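Long-range contacts in F5/8 type C domain protein (Clostridium perfringens, PDB 7JRM), which probably binds carbohydrate through its CBM51 (NPCBM-type) module, as part of ZmpB, an O-glycopeptidase that recognises and cleaves mucins: residues 133-138 and 201-206; 166-171 and 216-221. All blocks are in the same frame, centred on the assembly; numbering follows the deposited sequence.

Interaction 1. Residues 133-138 and 201-206; sequences YSEIVY and KLVVDV. With CA (calcium ion), chain B.
Y133 lays its ring obliquely across V203, OH 3.7 Å from V203 CG1, on the outer surface of two antiparallel strands, 134-138 and 201-205, that are neighbours in a five-stranded sheet of the NPCBM-type β-sandwich. The ring reaches this position because CG stands anti to the backbone N (chi1 -178°), beside its own carbonyl carbon. Its CD2/CE2 edge meets D205: OD1 lies 3.5 Å from Y133 CD2, and the carboxylate plane is turned steeply against the ring. The phenol OH is held by the anti lone pair of E135 OE2 at 2.7 Å, a bond within segment 133-138 that ties the phenol to the carboxylate. E135 also runs alongside V203, its CG against V203 CG2. Toward K201 the carboxylate is too far for a salt bridge; two waters, one on each E135 oxygen, accept from NZ instead. The lysine chain, bent at chi3 (54°), passes over V137 CG2, and K201 also makes a cation-pi contact with Y169 of the next strand. Beneath these side chains the backbones pair, S134 with V204 and I136 with L202, as hydrogen-bonded pairs; the shortest bond, L202 N to I136 O at 2.7 Å, is nearly straight (173°). S134, I136, L202 and V204 turn inward, toward strands 127-131 and 215-224. Past the strand end, D205 OD1 accepts from V206 N, and V206 O coordinates the calcium ion at 2.4 Å, together with S163 O, D208 O, G210 O, D214 OD2 and a water.

Interaction 2. Residues 166-171 and 216-221; sequences FKVYVD and ADWADA
F166 drives the edge of its ring into the face of the W218 indole, a T-shaped pair with the planes at 87° and the centroid of the phenyl 5.1 Å from that of the six-membered indole ring. CD2 of F166 does the touching, 3.7 Å from W218 CZ2 and offset toward the rim of the face. W218 CG stands anti to its carbonyl carbon (chi1 -58°), which carries the indole across to F166, and from strands on two facing sheets the two side chains run past one another head to tail. Farther along the phenyl ring, CZ rests on A216 CB at 3.6 Å, while CE2 comes equally close to the backbone oxygen of D217. The far end of the indole reaches the opposite strand: K167 O lies at the indole edge, 3.6 Å from W218 CH2, and CZ3 touches V168 CG2 at 4.0 Å. The ring and methyl contacts are apolar, while K167 O and D217 O meet ring carbons at van der Waals distance; K167 turns away from the interface, and its NZ forms a salt bridge with D205. Around this first shell, V150 of strand 145-152 packs against both rings, M181 of strand 173-182 against F166, and L202 and V204 against W218. Strands 166-170 and 216-219 cross at -50° with their axes 10.1 Å apart, the packing of two sheets through a β-sandwich core: strand 163-170 lies between 199-205 and 173-182 in one sheet, and strand 215-224 between 127-131 and 145-152 in the other.

How the interactions relate
Both interactions belong to one β-sandwich and meet along strand 199-205. Interaction 1 joins neighbouring strands within a sheet; interaction 2 joins that sheet to the one facing it. Strand 163-170 lies on the other flank of 199-205 from 134-139, and probable backbone hydrogen bonds, K201 N to Y169 O and V203 O to K167 N, join 199-205 to 163-170. The chemistry changes with depth: the outer face of interaction 1 is polar and water-bridged, whereas interaction 2 is buried and built on aromatic and aliphatic contacts. W218 links them, its CZ2 packing 3.4 Å from L202 CB. Only interaction 1 contributes a calcium ligand.

Interaction 1. Residues 133-138 and 201-206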
loop_
_atom_site.group_PDB
_atom_site.type_symbol
_atom_site.label_atom_id
_atom_site.label_comp_id
_atom_site.label_asym_id
_atom_site.label_seq_id
_atom_site.Cartn_x
_atom_site.Cartn_y
_atom_site.Cartn_z
ATOM N N TYR A 133 -40.061 3.866 32.483
ATOM C CA TYR A 133 -40.074 2.756 31.533
ATOM C C TYR A 133 -40.055 3.304 30.110
ATOM O O TYR A 133 -40.724 4.293 29.816
ATOM C CB TYR A 133 -41.309 1.877 31.759
ATOM C CG TYR A 133 -41.402 0.665 30.859
ATOM C CD1 TYR A 133 -42.141 0.704 29.683
ATOM C CD2 TYR A 133 -40.763 -0.522 31.191
ATOM C CE1 TYR A 133 -42.234 -0.402 28.859
ATOM C CE2 TYR A 133 -40.849 -1.634 30.374
ATOM C CZ TYR A 133 -41.586 -1.568 29.209
ATOM O OH TYR A 133 -41.675 -2.671 28.392
ATOM N N SER A 134 -39.284 2.669 29.228
ATOM C CA SER A 134 -39.084 3.191 27.886
ATOM C C SER A 134 -39.098 2.065 26.865
ATOM O O SER A 134 -38.535 0.991 27.100
ATOM C CB SER A 134 -37.762 3.962 27.783
ATOM O OG SER A 134 -37.562 4.449 26.468
ATOM N N GLU A 135 -39.742 2.328 25.728
ATOM C CA GLU A 135 -39.756 1.415 24.588
ATOM C C GLU A 135 -39.521 2.243 23.333
ATOM O O GLU A 135 -40.362 3.072 22.968
ATOM C CB GLU A 135 -41.077 0.652 24.495
ATOM C CG GLU A 135 -41.204 -0.508 25.467
ATOM C CD GLU A 135 -42.415 -1.374 25.178
ATOM O OE1 GLU A 135 -43.101 -1.121 24.165
ATOM O OE2 GLU A 135 -42.684 -2.306 25.965
ATOM N N ILE A 136 -38.383 2.029 22.677
ATOM C CA ILE A 136 -38.015 2.764 21.473
ATOM C C ILE A 136 -37.818 1.755 20.351
ATOM O O ILE A 136 -37.023 0.817 20.484
ATOM C CB ILE A 136 -36.750 3.611 21.683
ATOM C CG1 ILE A 136 -36.896 4.480 22.935
ATOM C CG2 ILE A 136 -36.487 4.482 20.467
ATOM C CD1 ILE A 136 -35.687 5.344 23.226
ATOM N N VAL A 137 -38.538 1.949 19.249
ATOM C CA VAL A 137 -38.542 1.024 18.122
ATOM C C VAL A 137 -37.888 1.705 16.929
ATOM O O VAL A 137 -38.192 2.865 16.623
ATOM C CB VAL A 137 -39.970 0.565 17.779
ATOM C CG1 VAL A 137 -39.963 -0.348 16.561
ATOM C CG2 VAL A 137 -40.602 -0.136 18.973
ATOM N N TYR A 138 -36.994 0.984 16.255
ATOM C CA TYR A 138 -36.317 1.470 15.064
ATOM C C TYR A 138 -36.539 0.505 13.907
ATOM O O TYR A 138 -36.719 -0.700 14.106
ATOM C CB TYR A 138 -34.809 1.631 15.299
ATOM C CG TYR A 138 -34.415 2.884 16.044
ATOM C CD1 TYR A 138 -34.298 2.883 17.427
ATOM C CD2 TYR A 138 -34.150 4.064 15.364
ATOM C CE1 TYR A 138 -33.933 4.023 18.113
ATOM C CE2 TYR A 138 -33.784 5.212 16.041
ATOM C CZ TYR A 138 -33.678 5.184 17.416
ATOM O OH TYR A 138 -33.315 6.324 18.096
ATOM N N LYS A 201 -36.460 -3.263 19.129
ATOM C CA LYS A 201 -37.122 -2.551 20.215
ATOM C C LYS A 201 -36.175 -2.475 21.402
ATOM O O LYS A 201 -35.778 -3.507 21.951
ATOM C CB LYS A 201 -38.430 -3.241 20.607
ATOM C CG LYS A 201 -39.244 -2.493 21.649
ATOM C CD LYS A 201 -40.670 -3.017 21.711
ATOM C CE LYS A 201 -40.695 -4.524 21.918
ATOM N NZ LYS A 201 -42.079 -5.043 22.099
ATOM N N LEU A 202 -35.819 -1.255 21.791
ATOM C CA LEU A 202 -34.918 -1.010 22.910
ATOM C C LEU A 202 -35.749 -0.711 24.152
ATOM O O LEU A 202 -36.482 0.283 24.188
ATOM C CB LEU A 202 -33.970 0.144 22.595
ATOM C CG LEU A 202 -33.220 0.045 21.264
ATOM C CD1 LEU A 202 -32.275 1.224 21.098
ATOM C CD2 LEU A 202 -32.464 -1.272 21.166
ATOM N N VAL A 203 -35.633 -1.566 25.166
ATOM C CA VAL A 203 -36.492 -1.521 26.343
ATOM C C VAL A 203 -35.638 -1.252 27.574
ATOM O O VAL A 203 -34.617 -1.918 27.788
ATOM C CB VAL A 203 -37.292 -2.825 26.507
ATOM C CG1 VAL A 203 -38.038 -2.831 27.834
ATOM C CG2 VAL A 203 -38.260 -2.999 25.346
ATOM N N VAL A 204 -36.062 -0.283 28.380
ATOM C CA VAL A 204 -35.436 0.033 29.659
ATOM C C VAL A 204 -36.489 -0.216 30.731
ATOM O O VAL A 204 -37.414 0.588 30.902
ATOM C CB VAL A 204 -34.918 1.475 29.713
ATOM C CG1 VAL A 204 -34.270 1.755 31.061
ATOM C CG2 VAL A 204 -33.939 1.733 28.578
ATOM N N ASP A 205 -36.361 -1.324 31.453
ATOM C CA ASP A 205 -37.313 -1.654 32.502
ATOM C C ASP A 205 -36.932 -0.965 33.811
ATOM O O ASP A 205 -35.844 -0.405 33.961
ATOM C CB ASP A 205 -37.408 -3.167 32.693
ATOM C CG ASP A 205 -38.819 -3.623 33.009
ATOM O OD1 ASP A 205 -39.580 -2.830 33.603
ATOM O OD2 ASP A 205 -39.170 -4.770 32.661
ATOM N N VAL A 206 -37.851 -1.023 34.777
ATOM C CA VAL A 206 -37.734 -0.203 35.979
ATOM C C VAL A 206 -36.969 -0.871 37.117
ATOM O O VAL A 206 -36.565 -0.175 38.060
ATOM C CB VAL A 206 -39.129 0.213 36.479
ATOM C CG1 VAL A 206 -39.864 0.998 35.404
ATOM C CG2 VAL A 206 -39.932 -1.012 36.893
HETATM CA CA CA B . -35.620 1.701 39.124
HETATM O O HOH W 1 -35.594 2.558 25.527
HETATM O O HOH W 2 -42.367 -4.754 24.822
HETATM O O HOH W 3 -44.522 -3.103 22.775
HETATM O O HOH W 4 -35.439 3.476 40.745
#

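Interaction 2. Residues 166-171 and 216-221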
loop_
_atom_site.group_PDB
_atom_site.type_symbol
_atom_site.label_atom_id
_atom_site.label_comp_id
_atom_site.label_asym_id
_atom_site.label_seq_id
_atom_site.Cartn_x
_atom_site.Cartn_y
_atom_site.Cartn_z
ATOM N N PHE A 166 -31.758 -3.247 30.847
ATOM C CA PHE A 166 -31.842 -3.029 29.412
ATOM C C PHE A 166 -32.188 -4.332 28.707
ATOM O O PHE A 166 -31.635 -5.388 29.020
ATOM C CB PHE A 166 -30.525 -2.476 28.869
ATOM C CG PHE A 166 -30.159 -1.131 29.425
ATOM C CD1 PHE A 166 -29.494 -1.028 30.635
ATOM C CD2 PHE A 166 -30.478 0.029 28.740
ATOM C CE1 PHE A 166 -29.154 0.205 31.150
ATOM C CE2 PHE A 166 -30.139 1.266 29.251
ATOM C CZ PHE A 166 -29.477 1.353 30.459
ATOM N N LYS A 167 -33.117 -4.248 27.757
ATOM C CA LYS A 167 -33.537 -5.393 26.966
ATOM C C LYS A 167 -33.622 -4.985 25.505
ATOM O O LYS A 167 -33.987 -3.853 25.181
ATOM C CB LYS A 167 -34.894 -5.939 27.437
ATOM C CG LYS A 167 -34.939 -6.308 28.911
ATOM C CD LYS A 167 -36.311 -6.818 29.314
ATOM C CE LYS A 167 -36.564 -6.598 30.797
ATOM N NZ LYS A 167 -37.959 -6.948 31.183
ATOM N N VAL A 168 -33.278 -5.919 24.622
ATOM C CA VAL A 168 -33.290 -5.690 23.182
ATOM C C VAL A 168 -34.166 -6.756 22.540
ATOM O O VAL A 168 -33.885 -7.955 22.659
ATOM C CB VAL A 168 -31.875 -5.711 22.584
ATOM C CG1 VAL A 168 -31.943 -5.705 21.064
ATOM C CG2 VAL A 168 -31.070 -4.525 23.090
ATOM N N TYR A 169 -35.224 -6.319 21.864
ATOM C CA TYR A 169 -36.135 -7.205 21.157
ATOM C C TYR A 169 -35.924 -7.060 19.658
ATOM O O TYR A 169 -35.776 -5.944 19.149
ATOM C CB TYR A 169 -37.591 -6.897 21.516
ATOM C CG TYR A 169 -37.948 -7.199 22.955
ATOM C CD1 TYR A 169 -38.596 -8.378 23.297
ATOM C CD2 TYR A 169 -37.636 -6.304 23.971
ATOM C CE1 TYR A 169 -38.924 -8.658 24.610
ATOM C CE2 TYR A 169 -37.958 -6.576 25.288
ATOM C CZ TYR A 169 -38.603 -7.753 25.602
ATOM O OH TYR A 169 -38.927 -8.028 26.911
ATOM N N VAL A 170 -35.898 -8.188 18.958
ATOM C CA VAL A 170 -35.740 -8.222 17.508
ATOM C C VAL A 170 -36.994 -8.863 16.933
ATOM O O VAL A 170 -37.224 -10.065 17.122
ATOM C CB VAL A 170 -34.480 -8.986 17.080
ATOM C CG1 VAL A 170 -34.419 -9.099 15.567
ATOM C CG2 VAL A 170 -33.236 -8.293 17.614
ATOM N N ASP A 171 -37.802 -8.063 16.235
ATOM C CA ASP A 171 -39.088 -8.511 15.699
ATOM C C ASP A 171 -39.968 -9.094 16.803
ATOM O O ASP A 171 -40.634 -10.116 16.626
ATOM C CB ASP A 171 -38.896 -9.515 14.560
ATOM C CG ASP A 171 -38.371 -8.865 13.294
ATOM O OD1 ASP A 171 -38.664 -7.673 13.073
ATOM O OD2 ASP A 171 -37.672 -9.548 12.516
ATOM N N ALA A 216 -31.362 6.488 31.889
ATOM C CA ALA A 216 -30.673 5.414 31.189
ATOM C C ALA A 216 -30.219 5.890 29.818
ATOM O O ALA A 216 -30.917 6.663 29.156
ATOM C CB ALA A 216 -31.571 4.182 31.042
ATOM N N ASP A 217 -29.050 5.415 29.392
ATOM C CA ASP A 217 -28.468 5.788 28.111
ATOM C C ASP A 217 -28.231 4.556 27.252
ATOM O O ASP A 217 -27.726 3.537 27.733
ATOM C CB ASP A 217 -27.135 6.523 28.287
ATOM C CG ASP A 217 -27.268 7.797 29.083
ATOM O OD1 ASP A 217 -28.328 8.450 28.999
ATOM O OD2 ASP A 217 -26.299 8.148 29.785
ATOM N N TRP A 218 -28.598 4.662 25.975
ATOM C CA TRP A 218 -28.114 3.749 24.943
ATOM C C TRP A 218 -26.921 4.438 24.286
ATOM O O TRP A 218 -27.033 5.091 23.249
ATOM C CB TRP A 218 -29.215 3.417 23.938
ATOM C CG TRP A 218 -30.437 2.802 24.551
ATOM C CD1 TRP A 218 -31.533 3.458 25.030
ATOM C CD2 TRP A 218 -30.690 1.405 24.744
ATOM N NE1 TRP A 218 -32.452 2.557 25.512
ATOM C CE2 TRP A 218 -31.958 1.290 25.349
ATOM C CE3 TRP A 218 -29.967 0.241 24.466
ATOM C CZ2 TRP A 218 -32.516 0.056 25.682
ATOM C CZ3 TRP A 218 -30.525 -0.982 24.797
ATOM C CH2 TRP A 218 -31.787 -1.065 25.397
ATOM N N ALA A 219 -25.762 4.296 24.922
ATOM C CA ALA A 219 -24.576 5.044 24.524
ATOM C C ALA A 219 -23.921 4.415 23.302
ATOM O O ALA A 219 -23.687 3.201 23.267
ATOM C CB ALA A 219 -23.580 5.114 25.680
ATOM N N ASP A 220 -23.624 5.248 22.302
ATOM C CA ASP A 220 -22.982 4.815 21.060
ATOM C C ASP A 220 -23.797 3.740 20.346
ATOM O O ASP A 220 -23.245 2.918 19.610
ATOM C CB ASP A 220 -21.553 4.324 21.315
ATOM C CG ASP A 220 -20.595 4.711 20.204
ATOM O OD1 ASP A 220 -20.369 5.924 20.006
ATOM O OD2 ASP A 220 -20.063 3.801 19.533
ATOM N N ALA A 221 -25.112 3.738 20.562
ATOM C CA ALA A 221 -25.985 2.758 19.929
ATOM C C ALA A 221 -25.963 2.937 18.418
ATOM O O ALA A 221 -26.260 4.023 17.909
ATOM C CB ALA A 221 -27.409 2.896 20.466
#